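Local coordinates for SusD homolog (Bacteroides thetaiotaomicron, PDB 3EHM), which probably binds mucin O-glycans as a SusD-family outer-membrane lipoprotein that helps this gut bacterium use host glycans, at residues Ile476-Ile480 and Glu481-Val485; Ala325-Ala328 and Ser329-Lys332; Glu353-Tyr357 and Asn358-Gly362. One frame throughout, in Å; residues are numbered along the deposited sequence.

Contact 1: Ile476-Ile480 and Glu481-Val485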
# COMPACT_ATOMS: atom_id res chain seq x y z
N ILE A 476 5.03 -0.77 -20.95
CA ILE A 476 4.72 -2.04 -20.29
C ILE A 476 3.84 -2.95 -21.14
O ILE A 476 3.44 -4.02 -20.68
CB ILE A 476 4.02 -1.83 -18.93
CG1 ILE A 476 2.65 -1.18 -19.15
CG2 ILE A 476 4.90 -1.00 -18.02
CD1 ILE A 476 1.81 -1.09 -17.89
N GLY A 477 3.55 -2.51 -22.36
CA GLY A 477 2.73 -3.31 -23.25
C GLY A 477 1.24 -3.02 -23.18
O GLY A 477 0.42 -3.87 -23.51
N ALA A 478 0.89 -1.81 -22.74
CA ALA A 478 -0.52 -1.42 -22.63
C ALA A 478 -0.74 -0.12 -23.40
O ALA A 478 0.20 0.47 -23.93
CB ALA A 478 -0.90 -1.23 -21.16
N SER A 479 -1.99 0.34 -23.46
CA SER A 479 -2.30 1.58 -24.17
C SER A 479 -2.96 2.58 -23.22
O SER A 479 -3.42 2.22 -22.14
CB SER A 479 -3.24 1.32 -25.35
OG SER A 479 -4.60 1.42 -24.94
N ILE A 480 -2.99 3.84 -23.65
CA ILE A 480 -3.59 4.91 -22.85
C ILE A 480 -5.11 4.82 -22.89
O ILE A 480 -5.78 5.67 -23.47
CB ILE A 480 -3.18 6.29 -23.41
CG1 ILE A 480 -1.69 6.29 -23.76
CG2 ILE A 480 -3.49 7.38 -22.39
CD1 ILE A 480 -1.29 7.41 -24.70
N GLU A 481 -5.66 3.77 -22.27
CA GLU A 481 -7.10 3.57 -22.22
C GLU A 481 -7.41 2.36 -21.35
O GLU A 481 -8.44 2.30 -20.68
CB GLU A 481 -7.66 3.35 -23.63
CG GLU A 481 -8.89 4.19 -23.95
CD GLU A 481 -10.03 3.37 -24.52
OE1 GLU A 481 -10.57 2.52 -23.78
OE2 GLU A 481 -10.38 3.57 -25.71
N ASP A 482 -6.51 1.38 -21.37
CA ASP A 482 -6.67 0.17 -20.57
C ASP A 482 -5.84 0.25 -19.29
O ASP A 482 -6.11 -0.48 -18.33
CB ASP A 482 -6.24 -1.05 -21.38
CG ASP A 482 -7.13 -1.31 -22.57
OD1 ASP A 482 -8.33 -1.59 -22.37
OD2 ASP A 482 -6.62 -1.22 -23.72
N CYS A 483 -4.85 1.14 -19.27
CA CYS A 483 -3.99 1.30 -18.10
C CYS A 483 -3.69 2.74 -17.69
O CYS A 483 -3.15 3.53 -18.46
CB CYS A 483 -2.64 0.59 -18.32
SG CYS A 483 -2.72 -1.23 -18.25
N ARG A 484 -4.06 3.07 -16.46
CA ARG A 484 -3.76 4.39 -15.90
C ARG A 484 -2.62 4.15 -14.92
O ARG A 484 -2.00 5.09 -14.43
CB ARG A 484 -4.98 4.99 -15.20
CG ARG A 484 -6.06 5.41 -16.19
CD ARG A 484 -7.13 6.29 -15.57
NE ARG A 484 -8.12 6.63 -16.58
CZ ARG A 484 -9.22 7.34 -16.35
NH1 ARG A 484 -9.49 7.80 -15.13
NH2 ARG A 484 -10.06 7.58 -17.35
N VAL A 485 -2.36 2.88 -14.63
CA VAL A 485 -1.27 2.45 -13.74
C VAL A 485 -0.78 1.09 -14.22
O VAL A 485 -1.51 0.38 -14.90
CB VAL A 485 -1.73 2.29 -12.26
CG1 VAL A 485 -2.48 3.52 -11.81
CG2 VAL A 485 -2.59 1.04 -12.11
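The methyl group of Ala478 rests on the sulfur of Cys483, CB to SG 3.4 Å, in the only apolar side-chain meeting of this turn. The first torsion of Cys483 explains it: SG stands anti to the carbonyl carbon and beside the backbone N (chi1 -72°), which swings the thiol under the alanine. With CB of Cys483 also just 3.8 Å from CB of Ala478, there is probably little room here for more than a methyl.

Ser479, Glu481 and Asp482 bring polar groups to the turn. Ser479 carries OG in the cramped place between its N and its carbonyl carbon (chi1 90°), and there it faces the carboxylate of Asp482, OG to OD2 3.5 Å. Glu481 bends at its second torsion and leads away; it and Asp482 each form a long, weak ion pair with Lys528. The side chain of Ile480 touches Glu470.

What closes the turn is backbone. Ser479 O accepts from Glu481 N (2.7 Å) and Asp482 N (3.3 Å), both standing above the carbonyl plane, on the same face of it. Ser479 O thus takes two bonds from successive amides and a weak third from Cys483 N. Just before this, Gly477 ends helix 472-475 in a Schellman motif with positive phi; a CB there would strike the preceding carbonyl oxygen, hence glycine. The short Glu481 N bond, spanning two residues, is the signature of an inverse gamma turn centred on Ile480.

Contact 2: Ala325-Ala328 and Ser329-Lys332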
# COMPACT_ATOMS: atom_id res chain seq x y z
N ALA A 325 7.57 22.65 -9.46
CA ALA A 325 6.98 21.67 -8.56
C ALA A 325 7.78 21.56 -7.27
O ALA A 325 7.34 20.92 -6.32
CB ALA A 325 6.88 20.30 -9.26
N LYS A 326 8.96 22.17 -7.24
CA LYS A 326 9.76 22.12 -6.03
C LYS A 326 8.94 22.75 -4.91
O LYS A 326 9.04 22.36 -3.75
CB LYS A 326 11.08 22.88 -6.18
CG LYS A 326 11.85 23.01 -4.87
CD LYS A 326 13.24 23.61 -5.03
CE LYS A 326 13.92 23.78 -3.67
NZ LYS A 326 15.33 24.28 -3.79
N PHE A 327 8.10 23.71 -5.28
CA PHE A 327 7.27 24.39 -4.30
C PHE A 327 5.79 24.04 -4.35
O PHE A 327 4.94 24.80 -3.88
CB PHE A 327 7.48 25.90 -4.42
CG PHE A 327 8.91 26.30 -4.24
CD1 PHE A 327 9.73 26.48 -5.34
CD2 PHE A 327 9.45 26.44 -2.96
CE1 PHE A 327 11.09 26.77 -5.18
CE2 PHE A 327 10.80 26.72 -2.79
CZ PHE A 327 11.62 26.89 -3.90
N ALA A 328 5.48 22.88 -4.92
CA ALA A 328 4.10 22.41 -4.97
C ALA A 328 3.83 21.90 -3.56
O ALA A 328 4.76 21.82 -2.74
CB ALA A 328 3.97 21.27 -5.98
N SER A 329 2.58 21.57 -3.26
CA SER A 329 2.26 21.06 -1.93
C SER A 329 3.12 19.83 -1.64
O SER A 329 3.39 19.03 -2.54
CB SER A 329 0.77 20.68 -1.85
OG SER A 329 -0.04 21.84 -1.92
N ARG A 330 3.55 19.69 -0.39
CA ARG A 330 4.40 18.57 0.01
C ARG A 330 3.73 17.75 1.10
O ARG A 330 2.93 18.27 1.87
CB ARG A 330 5.72 19.07 0.59
CG ARG A 330 6.45 20.09 -0.25
CD ARG A 330 7.77 20.45 0.42
NE ARG A 330 8.46 21.51 -0.31
CZ ARG A 330 9.73 21.85 -0.11
NH1 ARG A 330 10.45 21.22 0.81
NH2 ARG A 330 10.27 22.83 -0.82
N PRO A 331 4.07 16.46 1.18
CA PRO A 331 3.47 15.63 2.23
C PRO A 331 4.00 16.16 3.56
O PRO A 331 5.18 16.52 3.65
CB PRO A 331 4.02 14.23 1.93
CG PRO A 331 4.23 14.26 0.44
CD PRO A 331 4.83 15.63 0.23
N LYS A 332 3.14 16.26 4.56
CA LYS A 332 3.59 16.72 5.87
C LYS A 332 4.25 15.53 6.55
O LYS A 332 3.65 14.45 6.63
CB LYS A 332 2.42 17.21 6.72
CG LYS A 332 1.96 18.61 6.38
CD LYS A 332 0.96 19.13 7.41
CE LYS A 332 0.60 20.58 7.13
NZ LYS A 332 -0.46 21.07 8.06
O HOH W 1 6.38 23.58 -1.06
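Arg330 stretches back over a beta turn with Lys326 and Phe327 at its centre, type I by its backbone angles and closed by Ala328 N to Ala325 O at 3.0 Å. Both lie in the loop between strands 304-306 and 339-342.

Direct polar contact between the halves is slight. Arg330 NH2 reaches Lys326 O at 3.2 Å, but the N-H points poorly at it (125°) and the bond is weak. The same carbonyl also accepts from Arg271; it receives N-H groups from two arginines, which would probably polarise it. Arginine suits the place because its chain, extended from CG to NE after CG leaves anti to the carbonyl carbon (chi1 -49°), is long enough to span the turn, and its guanidinium carries N-H groups on three nitrogens. NH1 makes a weak bond to Asn265.

Among the charges, Arg271 comes close to the guanidinium, both arginines being turned on the carbonyl of Lys326. Lys326 NZ lies 6.0 Å from Arg330 NH2 and has a long, weak pairing with Glu320.

CD2 of the Phe327 ring makes a loose approach to the guanidinium edge. Between neighbours, CG of Lys326 sits 3.8 Å above the plane of that ring, toward its rim. Ala328, buried and small, packs on Tyr404. Ser329 is buried as well, and its hydroxyl is satisfied by the backbone N of Phe308, a good reason for serine here.

A water completes the join. It donates to Ala328 O at 2.9 Å and accepts from Arg330 NE at 3.0 Å.

Contact 3: Glu353-Tyr357 and Asn358-Gly362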
# COMPACT_ATOMS: atom_id res chain seq x y z
N GLU A 353 -17.02 -3.87 2.84
CA GLU A 353 -17.08 -4.61 1.59
C GLU A 353 -17.55 -6.04 1.85
O GLU A 353 -18.36 -6.58 1.10
CB GLU A 353 -15.71 -4.66 0.91
CG GLU A 353 -15.78 -5.20 -0.51
CD GLU A 353 -14.43 -5.31 -1.19
OE1 GLU A 353 -13.51 -4.54 -0.83
OE2 GLU A 353 -14.30 -6.15 -2.11
N ALA A 354 -17.04 -6.64 2.92
CA ALA A 354 -17.42 -8.01 3.25
C ALA A 354 -18.93 -8.12 3.44
O ALA A 354 -19.57 -9.03 2.92
CB ALA A 354 -16.70 -8.47 4.51
N ALA A 355 -19.49 -7.18 4.19
CA ALA A 355 -20.92 -7.17 4.45
C ALA A 355 -21.71 -6.89 3.17
O ALA A 355 -22.78 -7.45 2.95
CB ALA A 355 -21.26 -6.12 5.51
N LEU A 356 -21.16 -6.03 2.32
CA LEU A 356 -21.81 -5.68 1.06
C LEU A 356 -22.00 -6.91 0.17
O LEU A 356 -22.97 -6.99 -0.58
CB LEU A 356 -20.99 -4.62 0.32
CG LEU A 356 -21.55 -4.08 -1.00
CD1 LEU A 356 -22.89 -3.40 -0.76
CD2 LEU A 356 -20.56 -3.08 -1.61
N TYR A 357 -21.08 -7.86 0.26
CA TYR A 357 -21.16 -9.08 -0.55
C TYR A 357 -21.60 -10.29 0.26
O TYR A 357 -21.35 -11.44 -0.13
CB TYR A 357 -19.82 -9.32 -1.25
CG TYR A 357 -19.60 -8.33 -2.37
CD1 TYR A 357 -20.19 -8.51 -3.62
CD2 TYR A 357 -18.88 -7.15 -2.15
CE1 TYR A 357 -20.08 -7.55 -4.63
CE2 TYR A 357 -18.76 -6.18 -3.15
CZ TYR A 357 -19.36 -6.38 -4.38
OH TYR A 357 -19.27 -5.42 -5.36
N ASN A 358 -22.25 -10.04 1.39
CA ASN A 358 -22.77 -11.09 2.26
C ASN A 358 -21.77 -12.13 2.77
O ASN A 358 -22.13 -13.30 2.92
CB ASN A 358 -23.92 -11.82 1.56
CG ASN A 358 -25.21 -11.04 1.60
OD1 ASN A 358 -25.29 -9.91 1.11
ND2 ASN A 358 -26.24 -11.64 2.19
N LEU A 359 -20.54 -11.71 3.04
CA LEU A 359 -19.54 -12.64 3.55
C LEU A 359 -19.61 -12.65 5.08
O LEU A 359 -19.25 -13.63 5.72
CB LEU A 359 -18.14 -12.22 3.07
CG LEU A 359 -17.97 -12.11 1.55
CD1 LEU A 359 -16.52 -11.77 1.23
CD2 LEU A 359 -18.35 -13.43 0.89
N ILE A 360 -20.07 -11.54 5.65
CA ILE A 360 -20.22 -11.40 7.09
C ILE A 360 -21.54 -10.68 7.36
O ILE A 360 -22.16 -10.16 6.44
CB ILE A 360 -19.09 -10.55 7.73
CG1 ILE A 360 -19.17 -9.11 7.21
CG2 ILE A 360 -17.74 -11.17 7.42
CD1 ILE A 360 -18.19 -8.16 7.89
N GLY A 361 -21.95 -10.65 8.62
CA GLY A 361 -23.19 -9.97 8.96
C GLY A 361 -22.96 -8.49 9.21
O GLY A 361 -21.82 -8.06 9.39
N GLY A 362 -24.03 -7.71 9.19
CA GLY A 362 -23.90 -6.29 9.42
C GLY A 362 -24.33 -5.41 8.27
O GLY A 362 -24.56 -5.89 7.15
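Ile360 folds back over Ala354 and Ala355 where helix 344-356 ends in a Schellman motif. It comes alongside the helix end: CG1 occupies the confined place between N and the carbonyl carbon (chi1 65°) and the chain then runs extended, laying CD1 against Ala354 CB at 3.7 Å while CG1 approaches Ala355 CB at 4.0 Å. Alanines suit these two helix positions because larger groups would probably collide with the isoleucine. Beyond, Ile360 also touches Ile227 and Leu231 of helix 220-231, so a glycine in its place would probably strip part of the cover from the two alanine methyls and open a gap toward that helix. Ala354 CB points at the returning chain and also meets Leu359 CB at 4.3 Å, the hydrophobic pairing across the bonds that usually accompanies a Schellman cap.

Two backbone bonds define the cap: Leu359 N to Ala354 O, 2.9 Å and nearly straight at 167°, and Asn358 N to Ala355 O, 3.1 Å, whose donor stands well above the carbonyl plane. Asn358 takes the positive phi the motif demands, a conformation asparagine tolerates better than most residues that carry a CB; its own CB points away from the helix end.

The ring of Tyr357 leads away from the returning chain. Its CB brushes Leu359 CG, but the ring goes off to Phe217, which it meets edge to face, and to His216. Glu353, one turn earlier, is held by a salt bridge to Arg458. Gly362 bends the chain with a positive phi at which a CB would strike the preceding carbonyl oxygen, and its own carbonyl returns to the helix end, Gly362 O lying 3.7 Å from Ala355 CB.

Along the chain the order is contact 2, contact 3, contact 1, and none touches another. Contacts 2 and 3 lie on opposite sides of the chain's centre, their own centres 39 Å apart; contact 1 is 27 Å from contact 2 and 32 Å from contact 3, centre to centre. All three touch the helix pair 429-445 and 449-459 or the loop joining it, at different points: Pro331 of contact 2 meets Tyr446 in that loop, Glu353 of contact 3 packs on the first helix and pairs with Arg458 of the second, and Arg484 and Val485 of contact 1 lean on the second. The three turns thus border different parts of this helical region in a mainly helical SusD-like protein.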